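Local coordinates for cellulase (Rhodothermus marinus, PDB 3B7M), which probably hydrolyses internal beta-1,4-glucosidic bonds of cellulose as a family 12 endoglucanase, in a variant engineered at its active surface, at residues S1-W9 with A31-E39; Q68-S76 with V179-L190. All coordinates share one frame; numbering follows the deposited sequence.

Interactions 1 and 2 lie on opposite sides of the chain's centre, their own centres about 33 Å apart and their nearest atoms about 20 Å apart. Both segments of interaction 1 precede those of interaction 2 in sequence. The first joins strands 2-5 and 32-37 at one margin of the six-stranded antiparallel sheet, where 2-5 is an outermost strand. The second ties the loop between strands 61-65 and 78-85 to the link from helix 171-181 into strand 189-199, a strand inside the nine-stranded sheet. One contact thus adds the N-terminal strand as the edge of the six-stranded sheet, while the other joins parts distant in sequence at the far side of the beta-jelly-roll sandwich.

Interaction 1: residues S1-W9 with A31-E39; sequences STVELCGQW and AQCIEVGLE
Leu5 lays CD1 against Val36 CG2, 4.0 Å away, and sets CB near Ile34 CG1. These apolar residues share one face of an antiparallel strand pair, 2-5 with 32-37, at the margin of the smaller sheet of the beta-jelly-roll. Leu5, Ile34 and Val36 are buried between the two sheets, a place that suits aliphatic side chains: Val21 touches Ile34 and Val36, Val14 touches Val36, and Arg12 touches Leu5. With chi1 of -55°, Leu5 holds CG anti to its carbonyl carbon, and its branch runs slantwise over Val36. Nearer the chain start, Leu38 CD1 comes within 3.3 Å of Ser1 OG.

The backbones join through two hydrogen-bonded pairs, Val3 with Val36 and Leu5 with Ile34, each bonded both ways. A further, nearly straight bond runs from Leu38 N to Ser1 O. On the other face Thr2, Glu4 and Glu35 point outward, polar residues suited to an exposed surface; Glu4 lays CG and the carboxylate beside Cys33 CB, and its OE2 is hydrogen-bonded to Thr46. Thr2 CG2 lies 3.9 Å from Gly37 CA.

Past the last pair, a water accepts from Gln32 N and donates to Cys6 O. A covalent clasp ties this end of the N-terminal strand to its neighbour: Cys6 SG and Cys33 SG are 2.0 Å apart, with a disulfide torsion of 112°.

Interaction 2: residues Q68-S76 with V179-L190; sequences QPRRVQELS and VARGYIRPEWYL
Pro69 touches the CD2/CE2 side of the Tyr189 ring with its CB corner, CB lying 3.9 Å from Tyr189 CE2. At Arg70 the backbone does the work: its O accepts from Leu190 N, while a water bridges Arg70 N to Leu190 O. Arg70 N also lies at the edge of the Tyr189 ring.

Arg71 forms a single beta bridge with Tyr189 and reaches along its side chain. CG sits over the ring face, 3.9 Å from the Tyr189 centroid, in a CH-pi contact. With the chain extended from CG to NE (chi2 -173°), the guanidinium arrives above the phenol end, its plane turned 38° from the ring; Tyr189 OH lies over its centre, 3.1 Å from that plane. NE instead donates within its own plane to a lone pair of Glu187 O, at 3.1 Å. A leucine in place of Arg71 removes the guanidinium, which would probably leave Glu187 O without its side-chain donor and the Tyr189 hydroxyl without the flat group beneath it. The backbone N of Arg71 is held by Glu74 OE1, through the carboxylate's anti lone pair.

Here the loop makes a 3-10 turn. Val72 N donates to Trp188 O, at the end of the type I turn 185-188, over 2.8 Å; on its buried apolar side Val72 CG1 meets Val179 CG2 and its CG2 meets Ile184. Gln73 N donates to Pro186 O, within the same turn, and its side chain crosses Pro186 at about a right angle, NE2 3.6 Å from Pro186 CB. Leu75, also buried, packs CD1 on Leu190 CD2 at 3.7 Å.

Ile175 of helix 171-181 and Phe100 of strand 91-101 also touch Val72, wedging the loop between that helix and the larger sheet, where Leu190 of strand 189-199 packs on Ile98 and Phe100.

Interaction 1: residues S1-W9 with A31-E39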
loop_
_atom_site.group_PDB
_atom_site.type_symbol
_atom_site.label_atom_id
_atom_site.label_comp_id
_atom_site.label_asym_id
_atom_site.label_seq_id
_atom_site.Cartn_x
_atom_site.Cartn_y
_atom_site.Cartn_z
ATOM N N SER A 1 17.541 8.197 15.937
ATOM C CA SER A 1 17.230 9.608 15.578
ATOM C C SER A 1 16.041 9.712 14.608
ATOM O O SER A 1 15.606 8.713 14.026
ATOM C CB SER A 1 18.474 10.292 15.004
ATOM O OG SER A 1 18.782 9.808 13.710
ATOM N N THR A 2 15.512 10.924 14.466
ATOM C CA THR A 2 14.329 11.190 13.660
ATOM C C THR A 2 14.581 12.396 12.761
ATOM O O THR A 2 15.473 13.198 13.037
ATOM C CB THR A 2 13.085 11.475 14.529
ATOM O OG1 THR A 2 13.399 12.496 15.475
ATOM C CG2 THR A 2 12.634 10.240 15.285
ATOM N N VAL A 3 13.811 12.490 11.675
ATOM C CA VAL A 3 13.880 13.666 10.779
ATOM C C VAL A 3 12.501 13.948 10.197
ATOM O O VAL A 3 11.674 13.061 10.005
ATOM C CB VAL A 3 14.998 13.574 9.654
ATOM C CG1 VAL A 3 14.643 12.532 8.590
ATOM C CG2 VAL A 3 15.338 14.990 8.995
ATOM N N GLU A 4 12.235 15.234 9.972
ATOM C CA GLU A 4 10.973 15.634 9.373
ATOM C C GLU A 4 11.177 15.960 7.900
ATOM O O GLU A 4 12.031 16.771 7.552
ATOM C CB GLU A 4 10.338 16.813 10.099
ATOM C CG GLU A 4 8.910 17.099 9.609
ATOM C CD GLU A 4 8.203 18.193 10.386
ATOM O OE1 GLU A 4 8.696 19.350 10.441
ATOM O OE2 GLU A 4 7.127 17.898 10.937
ATOM N N LEU A 5 10.400 15.297 7.047
ATOM C CA LEU A 5 10.496 15.429 5.596
ATOM C C LEU A 5 9.290 16.192 5.109
ATOM O O LEU A 5 8.172 15.718 5.273
ATOM C CB LEU A 5 10.494 14.043 4.910
ATOM C CG LEU A 5 11.511 12.968 5.313
ATOM C CD1 LEU A 5 11.309 11.730 4.450
ATOM C CD2 LEU A 5 12.934 13.479 5.173
ATOM N N CYS A 6 9.507 17.338 4.473
ATOM C CA CYS A 6 8.404 18.200 4.052
ATOM C C CYS A 6 8.379 18.421 2.537
ATOM O O CYS A 6 7.475 19.075 2.011
ATOM C CB CYS A 6 8.453 19.553 4.793
ATOM S SG CYS A 6 8.107 19.468 6.592
ATOM N N GLY A 7 9.389 17.892 1.849
ATOM C CA GLY A 7 9.465 17.986 0.412
ATOM C C GLY A 7 8.552 16.982 -0.253
ATOM O O GLY A 7 8.433 15.833 0.191
ATOM N N GLN A 8 7.922 17.430 -1.335
ATOM C CA GLN A 8 6.953 16.651 -2.092
ATOM C C GLN A 8 7.442 15.237 -2.427
ATOM O O GLN A 8 6.663 14.288 -2.352
ATOM C CB GLN A 8 6.557 17.417 -3.373
ATOM C CG GLN A 8 5.730 16.616 -4.372
ATOM C CD GLN A 8 5.381 17.400 -5.643
ATOM O OE1 GLN A 8 6.111 18.315 -6.053
ATOM N NE2 GLN A 8 4.257 17.038 -6.270
ATOM N N TRP A 9 8.723 15.109 -2.777
ATOM C CA TRP A 9 9.287 13.846 -3.237
ATOM C C TRP A 9 10.424 13.336 -2.336
ATOM O O TRP A 9 11.256 12.520 -2.773
ATOM C CB TRP A 9 9.757 13.967 -4.712
ATOM C CG TRP A 9 8.665 14.363 -5.711
ATOM C CD1 TRP A 9 7.447 13.765 -5.863
ATOM C CD2 TRP A 9 8.709 15.421 -6.694
ATOM N NE1 TRP A 9 6.730 14.380 -6.867
ATOM C CE2 TRP A 9 7.481 15.399 -7.392
ATOM C CE3 TRP A 9 9.667 16.381 -7.047
ATOM C CZ2 TRP A 9 7.172 16.313 -8.430
ATOM C CZ3 TRP A 9 9.360 17.307 -8.095
ATOM C CH2 TRP A 9 8.121 17.253 -8.767
ATOM N N ALA A 31 0.650 21.004 0.873
ATOM C CA ALA A 31 1.800 20.726 1.732
ATOM C C ALA A 31 1.630 19.480 2.595
ATOM O O ALA A 31 0.521 19.160 3.014
ATOM C CB ALA A 31 2.076 21.926 2.622
ATOM N N GLN A 32 2.738 18.793 2.865
ATOM C CA GLN A 32 2.734 17.622 3.751
ATOM C C GLN A 32 4.095 17.376 4.353
ATOM O O GLN A 32 5.095 17.463 3.639
ATOM C CB GLN A 32 2.294 16.379 2.969
ATOM C CG GLN A 32 2.318 15.061 3.746
ATOM C CD GLN A 32 2.004 13.885 2.843
ATOM O OE1 GLN A 32 0.890 13.766 2.352
ATOM N NE2 GLN A 32 2.999 13.040 2.582
ATOM N N CYS A 33 4.130 17.052 5.654
ATOM C CA CYS A 33 5.351 16.604 6.320
ATOM C C CYS A 33 5.130 15.284 7.059
ATOM O O CYS A 33 4.067 15.051 7.611
ATOM C CB CYS A 33 5.856 17.628 7.343
ATOM S SG CYS A 33 6.102 19.305 6.726
ATOM N N ILE A 34 6.138 14.422 7.050
ATOM C CA ILE A 34 6.120 13.229 7.891
ATOM C C ILE A 34 7.382 13.225 8.757
ATOM O O ILE A 34 8.440 13.653 8.313
ATOM C CB ILE A 34 6.009 11.919 7.084
ATOM C CG1 ILE A 34 7.156 11.807 6.070
ATOM C CG2 ILE A 34 4.669 11.854 6.381
ATOM C CD1 ILE A 34 7.209 10.466 5.340
ATOM N N GLU A 35 7.238 12.782 9.995
ATOM C CA GLU A 35 8.366 12.626 10.886
ATOM C C GLU A 35 8.742 11.152 10.912
ATOM O O GLU A 35 7.903 10.297 11.232
ATOM C CB GLU A 35 8.003 13.108 12.278
ATOM C CG GLU A 35 9.147 12.985 13.239
ATOM C CD GLU A 35 8.747 13.368 14.625
ATOM O OE1 GLU A 35 8.525 14.572 14.875
ATOM O OE2 GLU A 35 8.651 12.456 15.459
ATOM N N VAL A 36 9.990 10.866 10.548
ATOM C CA VAL A 36 10.439 9.503 10.317
ATOM C C VAL A 36 11.476 9.081 11.352
ATOM O O VAL A 36 12.460 9.798 11.578
ATOM C CB VAL A 36 11.078 9.347 8.895
ATOM C CG1 VAL A 36 11.366 7.888 8.585
ATOM C CG2 VAL A 36 10.170 9.938 7.814
ATOM N N GLY A 37 11.266 7.904 11.947
ATOM C CA GLY A 37 12.285 7.253 12.771
ATOM C C GLY A 37 13.195 6.453 11.865
ATOM O O GLY A 37 12.749 5.523 11.205
ATOM N N LEU A 38 14.473 6.825 11.840
ATOM C CA LEU A 38 15.439 6.273 10.901
ATOM C C LEU A 38 15.857 4.828 11.180
ATOM O O LEU A 38 16.302 4.136 10.265
ATOM C CB LEU A 38 16.672 7.172 10.817
ATOM C CG LEU A 38 16.420 8.564 10.232
ATOM C CD1 LEU A 38 17.540 9.515 10.630
ATOM C CD2 LEU A 38 16.276 8.487 8.705
ATOM N N GLU A 39 15.704 4.371 12.418
ATOM C CA GLU A 39 16.021 2.979 12.754
ATOM C C GLU A 39 14.853 2.029 12.467
ATOM O O GLU A 39 15.048 0.912 11.972
ATOM C CB GLU A 39 16.448 2.870 14.221
ATOM C CG GLU A 39 16.607 1.429 14.745
ATOM C CD GLU A 39 17.801 0.683 14.147
ATOM O OE1 GLU A 39 18.723 1.330 13.602
ATOM O OE2 GLU A 39 17.815 -0.563 14.230
HETATM O O HOH W 1 14.417 5.721 14.975
HETATM O O HOH W 2 5.266 20.698 2.520
#

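Interaction 2: residues Q68-S76 with V179-L190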
loop_
_atom_site.group_PDB
_atom_site.type_symbol
_atom_site.label_atom_id
_atom_site.label_comp_id
_atom_site.label_asym_id
_atom_site.label_seq_id
_atom_site.Cartn_x
_atom_site.Cartn_y
_atom_site.Cartn_z
ATOM N N GLN A 68 16.030 -9.367 -5.222
ATOM C CA GLN A 68 16.309 -10.102 -6.469
ATOM C C GLN A 68 14.994 -10.488 -7.151
ATOM O O GLN A 68 14.046 -10.869 -6.472
ATOM C CB GLN A 68 17.171 -11.341 -6.191
ATOM C CG GLN A 68 18.607 -11.011 -5.717
ATOM C CD GLN A 68 19.573 -12.212 -5.742
ATOM O OE1 GLN A 68 19.201 -13.335 -6.114
ATOM N NE2 GLN A 68 20.825 -11.966 -5.349
ATOM N N PRO A 69 14.932 -10.400 -8.499
ATOM C CA PRO A 69 13.673 -10.602 -9.239
ATOM C C PRO A 69 13.010 -11.917 -8.882
ATOM O O PRO A 69 13.695 -12.936 -8.799
ATOM C CB PRO A 69 14.130 -10.646 -10.702
ATOM C CG PRO A 69 15.396 -9.838 -10.733
ATOM C CD PRO A 69 16.065 -10.126 -9.411
ATOM N N ARG A 70 11.701 -11.912 -8.651
ATOM C CA ARG A 70 11.020 -13.149 -8.296
ATOM C C ARG A 70 9.610 -13.218 -8.859
ATOM O O ARG A 70 8.787 -12.331 -8.628
ATOM C CB ARG A 70 11.043 -13.385 -6.777
ATOM C CG ARG A 70 11.201 -14.858 -6.390
ATOM C CD ARG A 70 12.122 -15.059 -5.176
ATOM N NE ARG A 70 13.543 -14.888 -5.511
ATOM C CZ ARG A 70 14.569 -15.210 -4.715
ATOM N NH1 ARG A 70 14.361 -15.741 -3.511
ATOM N NH2 ARG A 70 15.816 -15.004 -5.128
ATOM N N ARG A 71 9.360 -14.282 -9.619
ATOM C CA ARG A 71 8.057 -14.530 -10.225
ATOM C C ARG A 71 7.054 -14.992 -9.171
ATOM O O ARG A 71 7.429 -15.653 -8.199
ATOM C CB ARG A 71 8.172 -15.566 -11.341
ATOM C CG ARG A 71 8.863 -15.050 -12.583
ATOM C CD ARG A 71 8.807 -16.059 -13.709
ATOM N NE ARG A 71 8.906 -15.400 -15.010
ATOM C CZ ARG A 71 9.948 -15.499 -15.827
ATOM N NH1 ARG A 71 10.988 -16.249 -15.502
ATOM N NH2 ARG A 71 9.943 -14.856 -16.984
ATOM N N VAL A 72 5.785 -14.647 -9.373
ATOM C CA VAL A 72 4.726 -15.017 -8.431
ATOM C C VAL A 72 4.731 -16.530 -8.204
ATOM O O VAL A 72 4.665 -16.991 -7.068
ATOM C CB VAL A 72 3.346 -14.510 -8.899
ATOM C CG1 VAL A 72 2.228 -15.126 -8.077
ATOM C CG2 VAL A 72 3.293 -12.988 -8.819
ATOM N N GLN A 73 4.877 -17.290 -9.286
ATOM C CA GLN A 73 4.948 -18.750 -9.209
ATOM C C GLN A 73 6.152 -19.292 -8.423
ATOM O O GLN A 73 6.169 -20.455 -8.057
ATOM C CB GLN A 73 4.917 -19.359 -10.618
ATOM C CG GLN A 73 6.171 -19.103 -11.458
ATOM C CD GLN A 73 5.979 -19.455 -12.927
ATOM O OE1 GLN A 73 6.950 -19.544 -13.677
ATOM N NE2 GLN A 73 4.729 -19.657 -13.345
ATOM N N GLU A 74 7.150 -18.450 -8.171
ATOM C CA GLU A 74 8.341 -18.879 -7.435
ATOM C C GLU A 74 8.251 -18.625 -5.935
ATOM O O GLU A 74 9.110 -19.079 -5.183
ATOM C CB GLU A 74 9.576 -18.160 -7.951
ATOM C CG GLU A 74 10.070 -18.581 -9.316
ATOM C CD GLU A 74 11.377 -17.881 -9.645
ATOM O OE1 GLU A 74 11.369 -16.631 -9.787
ATOM O OE2 GLU A 74 12.414 -18.582 -9.729
ATOM N N LEU A 75 7.232 -17.886 -5.505
ATOM C CA LEU A 75 7.086 -17.521 -4.094
ATOM C C LEU A 75 6.536 -18.673 -3.267
ATOM O O LEU A 75 5.648 -19.394 -3.716
ATOM C CB LEU A 75 6.147 -16.325 -3.939
ATOM C CG LEU A 75 6.479 -15.018 -4.640
ATOM C CD1 LEU A 75 5.238 -14.146 -4.648
ATOM C CD2 LEU A 75 7.635 -14.330 -3.951
ATOM N N SER A 76 7.049 -18.830 -2.051
ATOM C CA SER A 76 6.506 -19.828 -1.142
ATOM C C SER A 76 5.812 -19.174 0.046
ATOM O O SER A 76 4.791 -19.672 0.509
ATOM C CB SER A 76 7.586 -20.822 -0.688
ATOM O OG SER A 76 8.654 -20.159 -0.032
ATOM N N VAL A 179 -4.678 -14.439 -8.582
ATOM C CA VAL A 179 -4.298 -15.412 -9.616
ATOM C C VAL A 179 -5.495 -16.294 -10.026
ATOM O O VAL A 179 -5.754 -16.473 -11.224
ATOM C CB VAL A 179 -3.068 -16.271 -9.192
ATOM C CG1 VAL A 179 -2.830 -17.451 -10.165
ATOM C CG2 VAL A 179 -1.809 -15.398 -9.092
ATOM N N ALA A 180 -6.229 -16.812 -9.038
ATOM C CA ALA A 180 -7.434 -17.626 -9.296
ATOM C C ALA A 180 -8.477 -16.862 -10.105
ATOM O O ALA A 180 -9.220 -17.453 -10.887
ATOM C CB ALA A 180 -8.050 -18.115 -7.988
ATOM N N ARG A 181 -8.522 -15.545 -9.924
ATOM C CA ARG A 181 -9.500 -14.703 -10.620
ATOM C C ARG A 181 -9.087 -14.253 -12.022
ATOM O O ARG A 181 -9.895 -13.680 -12.749
ATOM C CB ARG A 181 -9.847 -13.488 -9.764
ATOM C CG ARG A 181 -10.424 -13.857 -8.430
ATOM C CD ARG A 181 -10.883 -12.648 -7.653
ATOM N NE ARG A 181 -11.321 -13.094 -6.340
ATOM C CZ ARG A 181 -12.546 -13.531 -6.064
ATOM N NH1 ARG A 181 -13.484 -13.546 -7.004
ATOM N NH2 ARG A 181 -12.831 -13.948 -4.843
ATOM N N GLY A 182 -7.832 -14.506 -12.382
ATOM C CA GLY A 182 -7.288 -14.149 -13.695
ATOM C C GLY A 182 -6.642 -12.773 -13.750
ATOM O O GLY A 182 -6.156 -12.354 -14.799
ATOM N N TYR A 183 -6.621 -12.074 -12.616
ATOM C CA TYR A 183 -6.140 -10.692 -12.566
ATOM C C TYR A 183 -4.608 -10.572 -12.546
ATOM O O TYR A 183 -4.054 -9.556 -12.977
ATOM C CB TYR A 183 -6.718 -9.967 -11.344
ATOM C CG TYR A 183 -8.230 -9.978 -11.197
ATOM C CD1 TYR A 183 -9.076 -10.001 -12.310
ATOM C CD2 TYR A 183 -8.817 -9.933 -9.926
ATOM C CE1 TYR A 183 -10.469 -10.000 -12.154
ATOM C CE2 TYR A 183 -10.197 -9.917 -9.767
ATOM C CZ TYR A 183 -11.011 -9.954 -10.879
ATOM O OH TYR A 183 -12.370 -9.946 -10.708
ATOM N N ILE A 184 -3.937 -11.590 -12.014
ATOM C CA ILE A 184 -2.476 -11.643 -11.968
ATOM C C ILE A 184 -2.011 -12.935 -12.639
ATOM O O ILE A 184 -2.601 -13.997 -12.435
ATOM C CB ILE A 184 -1.941 -11.531 -10.507
ATOM C CG1 ILE A 184 -2.158 -10.110 -9.978
ATOM C CG2 ILE A 184 -0.456 -11.889 -10.407
ATOM C CD1 ILE A 184 -1.993 -9.978 -8.503
ATOM N N ARG A 185 -0.981 -12.825 -13.472
ATOM C CA ARG A 185 -0.374 -13.982 -14.100
ATOM C C ARG A 185 0.736 -14.516 -13.202
ATOM O O ARG A 185 1.487 -13.726 -12.623
ATOM C CB ARG A 185 0.175 -13.613 -15.484
ATOM C CG ARG A 185 -0.860 -13.682 -16.608
ATOM C CD ARG A 185 -0.569 -14.894 -17.492
ATOM N NE ARG A 185 -1.765 -15.455 -18.114
ATOM C CZ ARG A 185 -2.437 -16.499 -17.633
ATOM N NH1 ARG A 185 -2.032 -17.096 -16.516
ATOM N NH2 ARG A 185 -3.519 -16.948 -18.264
ATOM N N PRO A 186 0.841 -15.855 -13.081
ATOM C CA PRO A 186 1.862 -16.541 -12.270
ATOM C C PRO A 186 3.295 -16.221 -12.689
ATOM O O PRO A 186 4.193 -16.268 -11.853
ATOM C CB PRO A 186 1.585 -18.020 -12.536
ATOM C CG PRO A 186 0.210 -18.074 -13.028
ATOM C CD PRO A 186 -0.043 -16.815 -13.759
ATOM N N GLU A 187 3.490 -15.895 -13.969
ATOM C CA GLU A 187 4.802 -15.534 -14.519
ATOM C C GLU A 187 5.211 -14.087 -14.249
ATOM O O GLU A 187 6.356 -13.712 -14.511
ATOM C CB GLU A 187 4.841 -15.750 -16.039
ATOM C CG GLU A 187 4.409 -17.126 -16.492
ATOM C CD GLU A 187 2.926 -17.185 -16.804
ATOM O OE1 GLU A 187 2.321 -16.112 -17.052
ATOM O OE2 GLU A 187 2.380 -18.313 -16.819
ATOM N N TRP A 188 4.281 -13.265 -13.770
ATOM C CA TRP A 188 4.624 -11.888 -13.446
ATOM C C TRP A 188 5.541 -11.820 -12.239
ATOM O O TRP A 188 5.506 -12.694 -11.376
ATOM C CB TRP A 188 3.374 -11.030 -13.229
ATOM C CG TRP A 188 2.578 -10.821 -14.488
ATOM C CD1 TRP A 188 2.910 -11.232 -15.755
ATOM C CD2 TRP A 188 1.324 -10.137 -14.605
ATOM N NE1 TRP A 188 1.938 -10.852 -16.642
ATOM C CE2 TRP A 188 0.953 -10.179 -15.967
ATOM C CE3 TRP A 188 0.475 -9.500 -13.688
ATOM C CZ2 TRP A 188 -0.231 -9.607 -16.439
ATOM C CZ3 TRP A 188 -0.699 -8.935 -14.151
ATOM C CH2 TRP A 188 -1.043 -8.988 -15.520
ATOM N N TYR A 189 6.380 -10.791 -12.196
ATOM C CA TYR A 189 7.293 -10.588 -11.088
ATOM C C TYR A 189 6.630 -9.730 -10.016
ATOM O O TYR A 189 5.920 -8.775 -10.337
ATOM C CB TYR A 189 8.558 -9.872 -11.578
ATOM C CG TYR A 189 9.404 -10.682 -12.526
ATOM C CD1 TYR A 189 9.074 -10.774 -13.881
ATOM C CD2 TYR A 189 10.520 -11.364 -12.074
ATOM C CE1 TYR A 189 9.839 -11.518 -14.761
ATOM C CE2 TYR A 189 11.304 -12.113 -12.951
ATOM C CZ TYR A 189 10.951 -12.185 -14.294
ATOM O OH TYR A 189 11.715 -12.928 -15.165
ATOM N N LEU A 190 6.875 -10.080 -8.754
ATOM C CA LEU A 190 6.541 -9.249 -7.615
ATOM C C LEU A 190 7.668 -8.241 -7.402
ATOM O O LEU A 190 8.790 -8.621 -7.077
ATOM C CB LEU A 190 6.384 -10.131 -6.369
ATOM C CG LEU A 190 6.187 -9.494 -4.989
ATOM C CD1 LEU A 190 5.072 -8.493 -4.981
ATOM C CD2 LEU A 190 5.916 -10.567 -3.964
HETATM O O HOH W 3 11.221 -8.996 -8.439
#